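Local coordinates for transcription anti-terminator antagonist UpxZ (Bacteroides uniformis ATCC 8492, PDB 4EPZ), which probably antagonises transcription anti-termination and so takes part in regulating the synthesis of capsular polysaccharides, at residues L64-L67 / M68-A72; K84-I87 / L88-Y92; A100-L103 / K104-L108; Q126-E129 / T130-I133; K141-I144 / E145-R148. One frame throughout, in Å; residues are numbered along the deposited sequence.

All five contacts are local: each lies within a helical turn, at a helix start or where a helix ends, and closes no long loop. They run in series, so none encloses or crosses another. Interaction 1 lies on helix 56-72 near the middle of the all-helical fold. Interaction 2 is on the following helix 80-92; its I87 packs on L66 and Y70 of interaction 1 and its I91 on L67, and I91 also reaches L107 of interaction 3. The start of helix 102-115, interaction 3, meets L64 of interaction 1. M105 then joins this inner part to interaction 4, where the chain leaves helix 118-129, and to interaction 5 on helix 138-152. W131 and I128 pack against interaction 5.

Interaction 1 (L64-L67 / M68-A72); sequences LALL and MGYNA
The carboxamide of N71 is turned so that the oxygen of L67, one helical turn back, lies nearly in its plane, and ND2 donates to L67 O at 2.8 Å. The backbone N71 N reaches the same L67 O at 3.1 Å from the opposite face of the carbonyl plane, so two donors of one residue grip a single oxygen. The ring of Y70 meets its turn less squarely: L66 O approaches CD2 of Y70 obliquely, at 3.3 Å, and L66 CD2 touches the ring more loosely. A tyrosine suits this place because its buried ring packs beside leucine while its OH bonds to D46. This is the last part of helix 56-72, a buried helix with neighbours on several sides, and its backbone bonds run regularly from M68 N to L64 O and onward. L64, with CG anti to its own nitrogen (chi1 180°), sends its branch along the helix to M68, a selenomethionine here, and the two side chains cross obliquely, L64 CG lying 3.8 Å from M68 SE. Back at N71, ND2 also donates to E114, and a bound calcium ion lies about 5 Å from this side chain.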
loop_
_atom_site.group_PDB
_atom_site.type_symbol
_atom_site.label_atom_id
_atom_site.label_comp_id
_atom_site.label_asym_id
_atom_site.label_seq_id
_atom_site.Cartn_x
_atom_site.Cartn_y
_atom_site.Cartn_z
ATOM N N LEU A 64 -5.357 -0.910 3.094
ATOM C CA LEU A 64 -4.550 -0.697 1.904
ATOM C C LEU A 64 -4.561 0.779 1.504
ATOM O O LEU A 64 -3.491 1.334 1.233
ATOM C CB LEU A 64 -5.028 -1.563 0.740
ATOM C CG LEU A 64 -4.214 -1.381 -0.559
ATOM C CD1 LEU A 64 -2.743 -1.776 -0.355
ATOM C CD2 LEU A 64 -4.845 -2.161 -1.712
ATOM N N ALA A 65 -5.750 1.423 1.511
ATOM C CA ALA A 65 -5.827 2.854 1.183
ATOM C C ALA A 65 -4.928 3.692 2.113
ATOM O O ALA A 65 -4.233 4.589 1.644
ATOM C CB ALA A 65 -7.271 3.348 1.278
ATOM N N LEU A 66 -4.944 3.382 3.410
ATOM C CA LEU A 66 -4.185 4.154 4.411
ATOM C C LEU A 66 -2.706 3.978 4.238
ATOM O O LEU A 66 -1.974 4.970 4.301
ATOM C CB LEU A 66 -4.615 3.763 5.819
ATOM C CG LEU A 66 -6.018 4.214 6.212
ATOM C CD1 LEU A 66 -6.448 3.522 7.518
ATOM C CD2 LEU A 66 -6.082 5.771 6.326
ATOM N N LEU A 67 -2.247 2.733 3.995
ATOM C CA LEU A 67 -0.813 2.471 3.815
ATOM C C LEU A 67 -0.311 3.133 2.548
ATOM O O LEU A 67 0.769 3.740 2.531
ATOM C CB LEU A 67 -0.540 0.952 3.773
ATOM C CG LEU A 67 0.817 0.468 4.263
ATOM C CD1 LEU A 67 1.252 1.183 5.565
ATOM C CD2 LEU A 67 0.790 -1.071 4.438
HETATM N N MSE A 68 -1.088 2.993 1.468
HETATM C CA MSE A 68 -0.754 3.631 0.191
HETATM C C MSE A 68 -0.738 5.173 0.321
HETATM O O MSE A 68 0.216 5.812 -0.142
HETATM C CB MSE A 68 -1.734 3.199 -0.903
HETATM C CG MSE A 68 -1.552 1.748 -1.268
HETATM SE SE MSE A 68 -2.674 1.272 -2.765
HETATM C CE MSE A 68 -1.851 2.380 -4.141
ATOM N N GLY A 69 -1.758 5.727 0.993
ATOM C CA GLY A 69 -1.927 7.163 1.198
ATOM C C GLY A 69 -0.759 7.771 1.943
ATOM O O GLY A 69 -0.124 8.712 1.457
ATOM N N TYR A 70 -0.439 7.200 3.121
ATOM C CA TYR A 70 0.677 7.715 3.925
ATOM C C TYR A 70 2.044 7.472 3.237
ATOM O O TYR A 70 2.970 8.262 3.440
ATOM C CB TYR A 70 0.655 7.146 5.345
ATOM C CG TYR A 70 -0.431 7.736 6.230
ATOM C CD1 TYR A 70 -0.530 9.111 6.429
ATOM C CD2 TYR A 70 -1.337 6.914 6.894
ATOM C CE1 TYR A 70 -1.542 9.662 7.229
ATOM C CE2 TYR A 70 -2.342 7.452 7.709
ATOM C CZ TYR A 70 -2.435 8.822 7.875
ATOM O OH TYR A 70 -3.418 9.344 8.676
ATOM N N ASN A 71 2.164 6.450 2.374
ATOM C CA ASN A 71 3.418 6.286 1.642
ATOM C C ASN A 71 3.492 7.238 0.470
ATOM O O ASN A 71 4.589 7.662 0.126
ATOM C CB ASN A 71 3.617 4.861 1.138
ATOM C CG ASN A 71 4.299 4.026 2.188
ATOM O OD1 ASN A 71 5.502 4.202 2.479
ATOM N ND2 ASN A 71 3.509 3.249 2.911
ATOM N N ALA A 72 2.349 7.555 -0.160
ATOM C CA ALA A 72 2.308 8.427 -1.345
ATOM C C ALA A 72 2.613 9.899 -1.013
ATOM O O ALA A 72 3.340 10.561 -1.759
ATOM C CB ALA A 72 0.948 8.344 -2.019
#

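Interaction 2 (K84-I87 / L88-Y92); sequences KQVI and LDRIY
I87 and I91, four residues apart, meet through different branches: CG2 of I87 lies 3.9 Å from CD1 of I91. Both isoleucines place CG1 opposite the carbonyl carbon (chi1 -65° in I87), which leaves CG2 of I87 opposite the backbone nitrogen, on the side where I91 CD1 arrives. I91 extends CG1 back over the preceding turn, 3.3 Å from I87 O, and CD1 follows it to the I87 methyl. Isoleucine suits these two buried positions because its apolar branches pack on one another and on L66, Y70 and L107 of neighbouring helices. L88 folds its CG over K84 O, at 3.4 Å. The whole stretch is one regular turn-by-turn piece of helix 80-92, whose inner face rests on helix 56-72 through I87 and I91 and on helix 102-115 through L88 and I91. R90 likewise begins by running back over V86 O, CG to O 3.4 Å, but bends at its third torsion (chi3 59°), and its NE makes a salt bridge with E59. A water donates both to D89 OD2 (2.9 Å) and to V86 O (3.0 Å). K84, running away from the turn, ends in a salt bridge with E114.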
loop_
_atom_site.group_PDB
_atom_site.type_symbol
_atom_site.label_atom_id
_atom_site.label_comp_id
_atom_site.label_asym_id
_atom_site.label_seq_id
_atom_site.Cartn_x
_atom_site.Cartn_y
_atom_site.Cartn_z
ATOM N N LYS A 84 1.509 4.395 10.581
ATOM C CA LYS A 84 1.725 3.265 9.677
ATOM C C LYS A 84 1.806 1.956 10.459
ATOM O O LYS A 84 1.254 0.955 10.019
ATOM C CB LYS A 84 2.964 3.460 8.807
ATOM C CG LYS A 84 2.690 4.507 7.741
ATOM C CD LYS A 84 3.634 4.396 6.569
ATOM C CE LYS A 84 5.027 4.848 6.897
ATOM N NZ LYS A 84 5.915 4.762 5.695
ATOM N N GLN A 85 2.394 1.978 11.661
ATOM C CA GLN A 85 2.477 0.760 12.472
ATOM C C GLN A 85 1.109 0.362 12.972
ATOM O O GLN A 85 0.806 -0.828 13.002
ATOM C CB GLN A 85 3.466 0.912 13.621
ATOM C CG GLN A 85 4.894 1.081 13.040
ATOM C CD GLN A 85 5.866 0.585 14.045
ATOM O OE1 GLN A 85 5.860 1.026 15.188
ATOM N NE2 GLN A 85 6.634 -0.413 13.681
ATOM N N VAL A 86 0.240 1.348 13.333
ATOM C CA VAL A 86 -1.152 1.004 13.694
ATOM C C VAL A 86 -1.828 0.251 12.514
ATOM O O VAL A 86 -2.517 -0.752 12.715
ATOM C CB VAL A 86 -1.946 2.286 14.097
ATOM C CG1 VAL A 86 -3.437 1.969 14.328
ATOM C CG2 VAL A 86 -1.309 2.954 15.330
ATOM N N ILE A 87 -1.640 0.742 11.282
ATOM C CA ILE A 87 -2.229 0.152 10.083
ATOM C C ILE A 87 -1.663 -1.228 9.837
ATOM O O ILE A 87 -2.426 -2.185 9.559
ATOM C CB ILE A 87 -1.992 1.099 8.876
ATOM C CG1 ILE A 87 -2.744 2.418 9.103
ATOM C CG2 ILE A 87 -2.486 0.421 7.596
ATOM C CD1 ILE A 87 -2.086 3.577 8.295
ATOM N N LEU A 88 -0.338 -1.371 9.939
ATOM C CA LEU A 88 0.279 -2.680 9.776
ATOM C C LEU A 88 -0.288 -3.704 10.769
ATOM O O LEU A 88 -0.590 -4.841 10.382
ATOM C CB LEU A 88 1.793 -2.584 9.944
ATOM C CG LEU A 88 2.504 -1.935 8.789
ATOM C CD1 LEU A 88 3.894 -1.468 9.233
ATOM C CD2 LEU A 88 2.583 -2.864 7.543
ATOM N N ASP A 89 -0.489 -3.283 12.017
ATOM C CA ASP A 89 -1.049 -4.184 13.039
ATOM C C ASP A 89 -2.467 -4.616 12.643
ATOM O O ASP A 89 -2.805 -5.810 12.722
ATOM C CB ASP A 89 -1.046 -3.472 14.403
ATOM C CG ASP A 89 -1.474 -4.372 15.517
ATOM O OD1 ASP A 89 -0.734 -5.331 15.814
ATOM O OD2 ASP A 89 -2.524 -4.090 16.128
ATOM N N ARG A 90 -3.258 -3.674 12.122
ATOM C CA ARG A 90 -4.608 -4.013 11.641
ATOM C C ARG A 90 -4.540 -5.013 10.475
ATOM O O ARG A 90 -5.393 -5.917 10.378
ATOM C CB ARG A 90 -5.349 -2.738 11.229
ATOM C CG ARG A 90 -5.760 -1.880 12.446
ATOM C CD ARG A 90 -6.168 -0.483 11.987
ATOM N NE ARG A 90 -7.284 -0.521 11.038
ATOM C CZ ARG A 90 -7.830 0.554 10.477
ATOM N NH1 ARG A 90 -7.389 1.767 10.783
ATOM N NH2 ARG A 90 -8.827 0.423 9.618
ATOM N N ILE A 91 -3.523 -4.867 9.586
ATOM C CA ILE A 91 -3.385 -5.793 8.452
ATOM C C ILE A 91 -2.979 -7.189 8.942
ATOM O O ILE A 91 -3.551 -8.178 8.479
ATOM C CB ILE A 91 -2.383 -5.220 7.431
ATOM C CG1 ILE A 91 -2.956 -3.938 6.764
ATOM C CG2 ILE A 91 -1.992 -6.275 6.408
ATOM C CD1 ILE A 91 -1.858 -3.132 6.013
ATOM N N TYR A 92 -1.994 -7.291 9.859
ATOM C CA TYR A 92 -1.591 -8.600 10.374
ATOM C C TYR A 92 -2.781 -9.318 11.050
ATOM O O TYR A 92 -2.888 -10.531 10.931
ATOM C CB TYR A 92 -0.446 -8.454 11.376
ATOM C CG TYR A 92 0.934 -8.415 10.755
ATOM C CD1 TYR A 92 1.545 -9.578 10.286
ATOM C CD2 TYR A 92 1.674 -7.233 10.725
ATOM C CE1 TYR A 92 2.840 -9.560 9.767
ATOM C CE2 TYR A 92 2.968 -7.202 10.208
ATOM C CZ TYR A 92 3.538 -8.366 9.711
ATOM O OH TYR A 92 4.824 -8.330 9.256
HETATM O O HOH W 1 -3.433 -1.377 15.521
#

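Interaction 3 (A100-L103 / K104-L108); sequences ASLL and KMRLL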
loop_
_atom_site.group_PDB
_atom_site.type_symbol
_atom_site.label_atom_id
_atom_site.label_comp_id
_atom_site.label_asym_id
_atom_site.label_seq_id
_atom_site.Cartn_x
_atom_site.Cartn_y
_atom_site.Cartn_z
ATOM N N ALA A 100 -7.393 -15.301 -1.541
ATOM C CA ALA A 100 -6.488 -14.900 -2.608
ATOM C C ALA A 100 -7.218 -13.863 -3.488
ATOM O O ALA A 100 -8.357 -14.092 -3.908
ATOM C CB ALA A 100 -6.100 -16.110 -3.438
ATOM N N SER A 101 -6.587 -12.726 -3.725
ATOM C CA SER A 101 -7.134 -11.596 -4.494
ATOM C C SER A 101 -6.056 -10.585 -4.765
ATOM O O SER A 101 -4.989 -10.652 -4.156
ATOM C CB SER A 101 -8.244 -10.895 -3.712
ATOM O OG SER A 101 -7.683 -10.215 -2.591
ATOM N N LEU A 102 -6.347 -9.630 -5.672
ATOM C CA LEU A 102 -5.444 -8.517 -5.977
ATOM C C LEU A 102 -5.239 -7.717 -4.690
ATOM O O LEU A 102 -4.133 -7.243 -4.408
ATOM C CB LEU A 102 -6.070 -7.645 -7.076
ATOM C CG LEU A 102 -5.257 -6.462 -7.536
ATOM C CD1 LEU A 102 -3.832 -6.889 -7.974
ATOM C CD2 LEU A 102 -5.998 -5.666 -8.646
ATOM N N LEU A 103 -6.339 -7.524 -3.929
ATOM C CA LEU A 103 -6.259 -6.791 -2.664
ATOM C C LEU A 103 -5.227 -7.425 -1.729
ATOM O O LEU A 103 -4.373 -6.712 -1.148
ATOM C CB LEU A 103 -7.642 -6.819 -1.992
ATOM C CG LEU A 103 -7.693 -6.276 -0.548
ATOM C CD1 LEU A 103 -7.295 -4.760 -0.462
ATOM C CD2 LEU A 103 -9.080 -6.540 0.057
ATOM N N LYS A 104 -5.318 -8.755 -1.576
ATOM C CA LYS A 104 -4.426 -9.485 -0.654
ATOM C C LYS A 104 -2.994 -9.355 -1.157
ATOM O O LYS A 104 -2.091 -9.071 -0.353
ATOM C CB LYS A 104 -4.857 -10.946 -0.502
ATOM C CG LYS A 104 -4.043 -11.625 0.609
ATOM C CD LYS A 104 -4.561 -13.020 0.899
ATOM C CE LYS A 104 -3.902 -13.498 2.168
ATOM N NZ LYS A 104 -4.450 -14.817 2.597
HETATM N N MSE A 105 -2.789 -9.477 -2.477
HETATM C CA MSE A 105 -1.444 -9.307 -3.044
HETATM C C MSE A 105 -0.873 -7.900 -2.725
HETATM O O MSE A 105 0.282 -7.762 -2.309
HETATM C CB MSE A 105 -1.489 -9.495 -4.563
HETATM C CG MSE A 105 -0.126 -9.312 -5.214
HETATM SE SE MSE A 105 1.108 -10.764 -4.677
HETATM C CE MSE A 105 2.722 -9.815 -5.413
ATOM N N ARG A 106 -1.691 -6.873 -2.911
ATOM C CA ARG A 106 -1.267 -5.487 -2.630
ATOM C C ARG A 106 -0.972 -5.299 -1.142
ATOM O O ARG A 106 0.020 -4.665 -0.804
ATOM C CB ARG A 106 -2.335 -4.498 -3.125
ATOM C CG ARG A 106 -2.361 -4.476 -4.671
ATOM C CD ARG A 106 -3.597 -3.768 -5.152
ATOM N NE ARG A 106 -3.439 -3.344 -6.552
ATOM C CZ ARG A 106 -4.410 -2.778 -7.270
ATOM N NH1 ARG A 106 -5.622 -2.622 -6.753
ATOM N NH2 ARG A 106 -4.188 -2.406 -8.525
ATOM N N LEU A 107 -1.768 -5.908 -0.262
ATOM C CA LEU A 107 -1.521 -5.767 1.180
ATOM C C LEU A 107 -0.210 -6.486 1.559
ATOM O O LEU A 107 0.577 -5.984 2.374
ATOM C CB LEU A 107 -2.676 -6.342 1.987
ATOM C CG LEU A 107 -3.926 -5.476 2.051
ATOM C CD1 LEU A 107 -5.107 -6.315 2.572
ATOM C CD2 LEU A 107 -3.721 -4.281 3.009
ATOM N N LEU A 108 0.003 -7.680 0.999
ATOM C CA LEU A 108 1.255 -8.409 1.287
ATOM C C LEU A 108 2.452 -7.613 0.810
ATOM O O LEU A 108 3.443 -7.537 1.541
ATOM C CB LEU A 108 1.291 -9.788 0.623
ATOM C CG LEU A 108 0.321 -10.859 1.148
ATOM C CD1 LEU A 108 0.129 -11.939 0.078
ATOM C CD2 LEU A 108 0.872 -11.485 2.467
#
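L102 lays its isobutyl group over the guanidinium of R106, and this is the closely packed part of the contact. CD2 of L102 sits over the centre of one face of the flat group, 3.6 Å from R106 CZ, while L102 CG lies 3.7 Å from R106 NE. R106 comes to the leucine by first running back over the preceding turn: its CG is opposite the carbonyl carbon (chi1 -70°) and 3.3 Å from L102 O, and from there the chain is extended to NE. Next along the helix, L103 and L107 lie side by side and point the same way, but more loosely, with their CD1 atoms 4.1 Å apart. Both also meet L64 of helix 56-72, an all-leucine patch between the two helices, apolar as such an interface requires. K104 is buried too, its extended chain carrying NZ to a hydrogen bond with L98 O.

On the looser side the chain enters the helix through A100, exposed, and S101, the N-cap. S101 OG stands between the backbone nitrogen and carbonyl carbon (chi1 69°), where it accepts from K104 N at 3.0 Å, nearly straight. A serine is apt here because its hydroxyl is short enough to satisfy an amide in the first turn; S101 O meanwhile accepts from M105 N, also at 3.0 Å.

Chemically, the cap supplies one acceptor that the helix backbone lacks at its start, whereas the leucine lies over a face of the guanidinium, so the N-H groups, which point outward in the plane, are not blocked by it.

Interaction 4 (Q126-E129 / T130-I133); sequences QLIE and TWNI
W131 folds its indole back against I128 where the chain leaves helix 118-129. Two successive bonds to the carbonyl three residues earlier, as in a 3-10 turn, draw the backbone in: T130 N donates to L127 O, and W131 N to I128 O at 2.9 Å, both from above the carbonyl plane.

Starting from CB, which lies 3.4 Å from I128 O, the tryptophan side chain turns back toward the helix, its CG opposite the carbonyl carbon (chi1 -57°). CG remains near the same oxygen. CD1 and NE1 then pass L127 O, which stands above the ring face toward its rim, 3.6 Å from NE1. On the benzene side, CE3 meets I128 CA, whose hydrogen-bearing carbon makes a CH-pi contact with the six-membered ring, 4.1 Å from its centroid and only 18° off the normal. Further out, W131 CZ3 touches CG1 of I128, the two atoms 4.0 Å apart. At the far end, CH2 reaches M105 and I143. A large flat residue suits this position because one face can lie along the helix end while the rim fills the junction with helices 102-115 and 138-152.

T130 contributes a second grip on L127 O. Its OG1 donates at 2.6 Å to L127 O, in the carbonyl plane and on a lone pair, so this oxygen has two donors from one threonine. Its methyl CG2 lies against Q126 O.

A water donates to E129 O at 3.1 Å and to W131 O at 3.0 Å, bridging the two carbonyls.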
loop_
_atom_site.group_PDB
_atom_site.type_symbol
_atom_site.label_atom_id
_atom_site.label_comp_id
_atom_site.label_asym_id
_atom_site.label_seq_id
_atom_site.Cartn_x
_atom_site.Cartn_y
_atom_site.Cartn_z
ATOM N N GLN A 126 3.973 -16.819 -3.562
ATOM C CA GLN A 126 3.070 -17.956 -3.742
ATOM C C GLN A 126 1.813 -17.515 -4.493
ATOM O O GLN A 126 1.301 -18.260 -5.333
ATOM C CB GLN A 126 2.710 -18.598 -2.392
ATOM C CG GLN A 126 3.831 -19.463 -1.813
ATOM C CD GLN A 126 3.458 -20.096 -0.490
ATOM O OE1 GLN A 126 3.068 -19.417 0.463
ATOM N NE2 GLN A 126 3.607 -21.410 -0.390
ATOM N N LEU A 127 1.325 -16.285 -4.213
ATOM C CA LEU A 127 0.149 -15.754 -4.908
ATOM C C LEU A 127 0.484 -15.527 -6.377
ATOM O O LEU A 127 -0.288 -15.902 -7.274
ATOM C CB LEU A 127 -0.306 -14.437 -4.276
ATOM C CG LEU A 127 -1.538 -14.453 -3.417
ATOM C CD1 LEU A 127 -1.986 -13.049 -3.132
ATOM C CD2 LEU A 127 -2.695 -15.286 -4.062
ATOM N N ILE A 128 1.681 -14.978 -6.634
ATOM C CA ILE A 128 2.131 -14.726 -8.012
ATOM C C ILE A 128 2.109 -16.040 -8.814
ATOM O O ILE A 128 1.640 -16.059 -9.960
ATOM C CB ILE A 128 3.551 -14.062 -8.061
ATOM C CG1 ILE A 128 3.493 -12.614 -7.550
ATOM C CG2 ILE A 128 4.117 -14.057 -9.502
ATOM C CD1 ILE A 128 4.943 -11.936 -7.311
ATOM N N GLU A 129 2.624 -17.125 -8.214
ATOM C CA GLU A 129 2.711 -18.456 -8.842
ATOM C C GLU A 129 1.333 -18.979 -9.267
ATOM O O GLU A 129 1.249 -19.858 -10.108
ATOM C CB GLU A 129 3.350 -19.470 -7.878
ATOM C CG GLU A 129 4.854 -19.362 -7.686
ATOM C CD GLU A 129 5.370 -20.132 -6.483
ATOM O OE1 GLU A 129 4.912 -21.276 -6.253
ATOM O OE2 GLU A 129 6.225 -19.579 -5.755
ATOM N N THR A 130 0.244 -18.452 -8.674
ATOM C CA THR A 130 -1.109 -18.921 -9.025
ATOM C C THR A 130 -1.621 -18.234 -10.317
ATOM O O THR A 130 -2.616 -18.682 -10.887
ATOM C CB THR A 130 -2.110 -18.720 -7.899
ATOM O OG1 THR A 130 -2.438 -17.330 -7.749
ATOM C CG2 THR A 130 -1.681 -19.389 -6.597
ATOM N N TRP A 131 -0.949 -17.155 -10.770
ATOM C CA TRP A 131 -1.365 -16.407 -11.965
ATOM C C TRP A 131 -0.829 -17.039 -13.260
ATOM O O TRP A 131 -0.047 -17.990 -13.246
ATOM C CB TRP A 131 -0.914 -14.947 -11.862
ATOM C CG TRP A 131 -1.405 -14.218 -10.648
ATOM C CD1 TRP A 131 -2.477 -14.542 -9.857
ATOM C CD2 TRP A 131 -0.838 -13.031 -10.090
ATOM N NE1 TRP A 131 -2.620 -13.613 -8.854
ATOM C CE2 TRP A 131 -1.617 -12.680 -8.966
ATOM C CE3 TRP A 131 0.256 -12.225 -10.434
ATOM C CZ2 TRP A 131 -1.350 -11.530 -8.202
ATOM C CZ3 TRP A 131 0.497 -11.078 -9.701
ATOM C CH2 TRP A 131 -0.282 -10.753 -8.589
ATOM N N ASN A 132 -1.240 -16.457 -14.391
ATOM C CA ASN A 132 -0.889 -16.955 -15.701
ATOM C C ASN A 132 0.204 -16.079 -16.299
ATOM O O ASN A 132 -0.063 -14.943 -16.693
ATOM C CB ASN A 132 -2.149 -16.973 -16.566
ATOM C CG ASN A 132 -1.959 -17.616 -17.912
ATOM O OD1 ASN A 132 -0.845 -18.022 -18.285
ATOM N ND2 ASN A 132 -3.049 -17.715 -18.666
ATOM N N ILE A 133 1.441 -16.592 -16.312
ATOM C CA ILE A 133 2.598 -15.899 -16.906
ATOM C C ILE A 133 2.289 -15.433 -18.362
ATOM O O ILE A 133 2.774 -14.370 -18.764
ATOM C CB ILE A 133 3.883 -16.779 -16.876
ATOM C CG1 ILE A 133 5.165 -15.925 -17.181
ATOM C CG2 ILE A 133 3.764 -18.042 -17.791
ATOM C CD1 ILE A 133 6.527 -16.669 -17.055
HETATM O O HOH W 2 -0.862 -20.717 -12.267
#

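Interaction 5 (K141-I144 / E145-R148); sequences KEII and EELR
E145 packs its CB against the carbonyl oxygens of the previous turn, 3.4 Å from E142 O, a polar residue, as fits an exposed place; its backbone N bonds to K141 O. E146 comes next and meets both E142 and I143. Its CG, opposite the carbonyl carbon (chi1 -74°), lies over E142 O, and the chain then extends beside the side chain of E142, pointing the same way. The two carboxylates are turned 51° from one another. E146 also crosses I143 at about a right angle: OE1 of E146 lies just 3.2 Å from CD1 of I143, a close approach of a methyl to a carboxylate oxygen. L147 continues on the inner side of the helix, its CB 3.5 Å from I143 O and its branched end among residues of helices 102-115 and 118-129, a buried place suited to leucine. R148 closes the regular backbone pattern with N bonded to I144 O at 2.9 Å, while its side chain bends at the third torsion and its NE makes a long, weak ion pair with E152.

E142 OE1 and E146 OE2 are 4.1 Å apart, and such like charges would tend to repel. One water donates to both, at 2.7 Å to E142 OE1 and 2.9 Å to E146 OE2, and H17 bonds to the first and Y21 to the second. This polar set probably eases the repulsion, though the closeness could still raise the affinity of either glutamate for a proton.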
loop_
_atom_site.group_PDB
_atom_site.type_symbol
_atom_site.label_atom_id
_atom_site.label_comp_id
_atom_site.label_asym_id
_atom_site.label_seq_id
_atom_site.Cartn_x
_atom_site.Cartn_y
_atom_site.Cartn_z
ATOM N N LYS A 141 1.011 -7.170 -13.315
ATOM C CA LYS A 141 2.364 -6.786 -13.761
ATOM C C LYS A 141 2.929 -5.670 -12.875
ATOM O O LYS A 141 4.089 -5.742 -12.487
ATOM C CB LYS A 141 2.358 -6.345 -15.227
ATOM C CG LYS A 141 2.155 -7.488 -16.198
ATOM C CD LYS A 141 1.950 -6.910 -17.602
ATOM C CE LYS A 141 1.701 -8.004 -18.599
ATOM N NZ LYS A 141 1.455 -7.446 -19.954
ATOM N N GLU A 142 2.119 -4.654 -12.548
ATOM C CA GLU A 142 2.550 -3.526 -11.729
ATOM C C GLU A 142 2.946 -3.951 -10.316
ATOM O O GLU A 142 3.975 -3.493 -9.832
ATOM C CB GLU A 142 1.454 -2.470 -11.607
ATOM C CG GLU A 142 1.241 -1.613 -12.846
ATOM C CD GLU A 142 0.396 -0.378 -12.572
ATOM O OE1 GLU A 142 0.283 0.016 -11.385
ATOM O OE2 GLU A 142 -0.139 0.206 -13.543
ATOM N N ILE A 143 2.121 -4.806 -9.663
ATOM C CA ILE A 143 2.394 -5.175 -8.263
ATOM C C ILE A 143 3.639 -6.088 -8.227
ATOM O O ILE A 143 4.423 -5.984 -7.284
ATOM C CB ILE A 143 1.171 -5.779 -7.538
ATOM C CG1 ILE A 143 1.372 -5.768 -5.985
ATOM C CG2 ILE A 143 0.808 -7.179 -8.080
ATOM C CD1 ILE A 143 1.526 -4.260 -5.424
ATOM N N ILE A 144 3.831 -6.942 -9.253
ATOM C CA ILE A 144 5.056 -7.764 -9.325
ATOM C C ILE A 144 6.319 -6.836 -9.375
ATOM O O ILE A 144 7.309 -7.075 -8.655
ATOM C CB ILE A 144 4.992 -8.696 -10.557
ATOM C CG1 ILE A 144 3.976 -9.829 -10.327
ATOM C CG2 ILE A 144 6.395 -9.282 -10.878
ATOM C CD1 ILE A 144 3.640 -10.528 -11.665
ATOM N N GLU A 145 6.237 -5.774 -10.188
ATOM C CA GLU A 145 7.303 -4.797 -10.346
ATOM C C GLU A 145 7.544 -4.088 -9.009
ATOM O O GLU A 145 8.694 -3.934 -8.577
ATOM C CB GLU A 145 6.940 -3.805 -11.468
ATOM C CG GLU A 145 8.047 -2.833 -11.850
ATOM C CD GLU A 145 7.648 -1.786 -12.879
ATOM O OE1 GLU A 145 6.703 -2.038 -13.665
ATOM O OE2 GLU A 145 8.273 -0.702 -12.890
ATOM N N GLU A 146 6.465 -3.676 -8.332
ATOM C CA GLU A 146 6.567 -2.974 -7.036
ATOM C C GLU A 146 7.254 -3.853 -5.983
ATOM O O GLU A 146 8.184 -3.398 -5.295
ATOM C CB GLU A 146 5.184 -2.518 -6.557
ATOM C CG GLU A 146 4.697 -1.316 -7.368
ATOM C CD GLU A 146 3.224 -0.959 -7.243
ATOM O OE1 GLU A 146 2.605 -1.346 -6.228
ATOM O OE2 GLU A 146 2.700 -0.257 -8.134
ATOM N N LEU A 147 6.826 -5.120 -5.891
ATOM C CA LEU A 147 7.425 -6.087 -4.968
ATOM C C LEU A 147 8.910 -6.267 -5.269
ATOM O O LEU A 147 9.726 -6.195 -4.336
ATOM C CB LEU A 147 6.725 -7.438 -5.049
ATOM C CG LEU A 147 7.320 -8.547 -4.148
ATOM C CD1 LEU A 147 7.327 -8.136 -2.652
ATOM C CD2 LEU A 147 6.594 -9.877 -4.385
ATOM N N ARG A 148 9.267 -6.465 -6.548
ATOM C CA ARG A 148 10.668 -6.636 -6.902
ATOM C C ARG A 148 11.500 -5.402 -6.499
ATOM O O ARG A 148 12.601 -5.568 -5.962
ATOM C CB ARG A 148 10.830 -6.924 -8.390
ATOM C CG ARG A 148 12.269 -7.365 -8.740
ATOM C CD ARG A 148 12.531 -7.438 -10.215
ATOM N NE ARG A 148 12.345 -6.148 -10.887
ATOM C CZ ARG A 148 11.300 -5.852 -11.654
ATOM N NH1 ARG A 148 10.338 -6.747 -11.855
ATOM N NH2 ARG A 148 11.201 -4.655 -12.215
HETATM O O HOH W 3 -0.000 -0.994 -8.883
#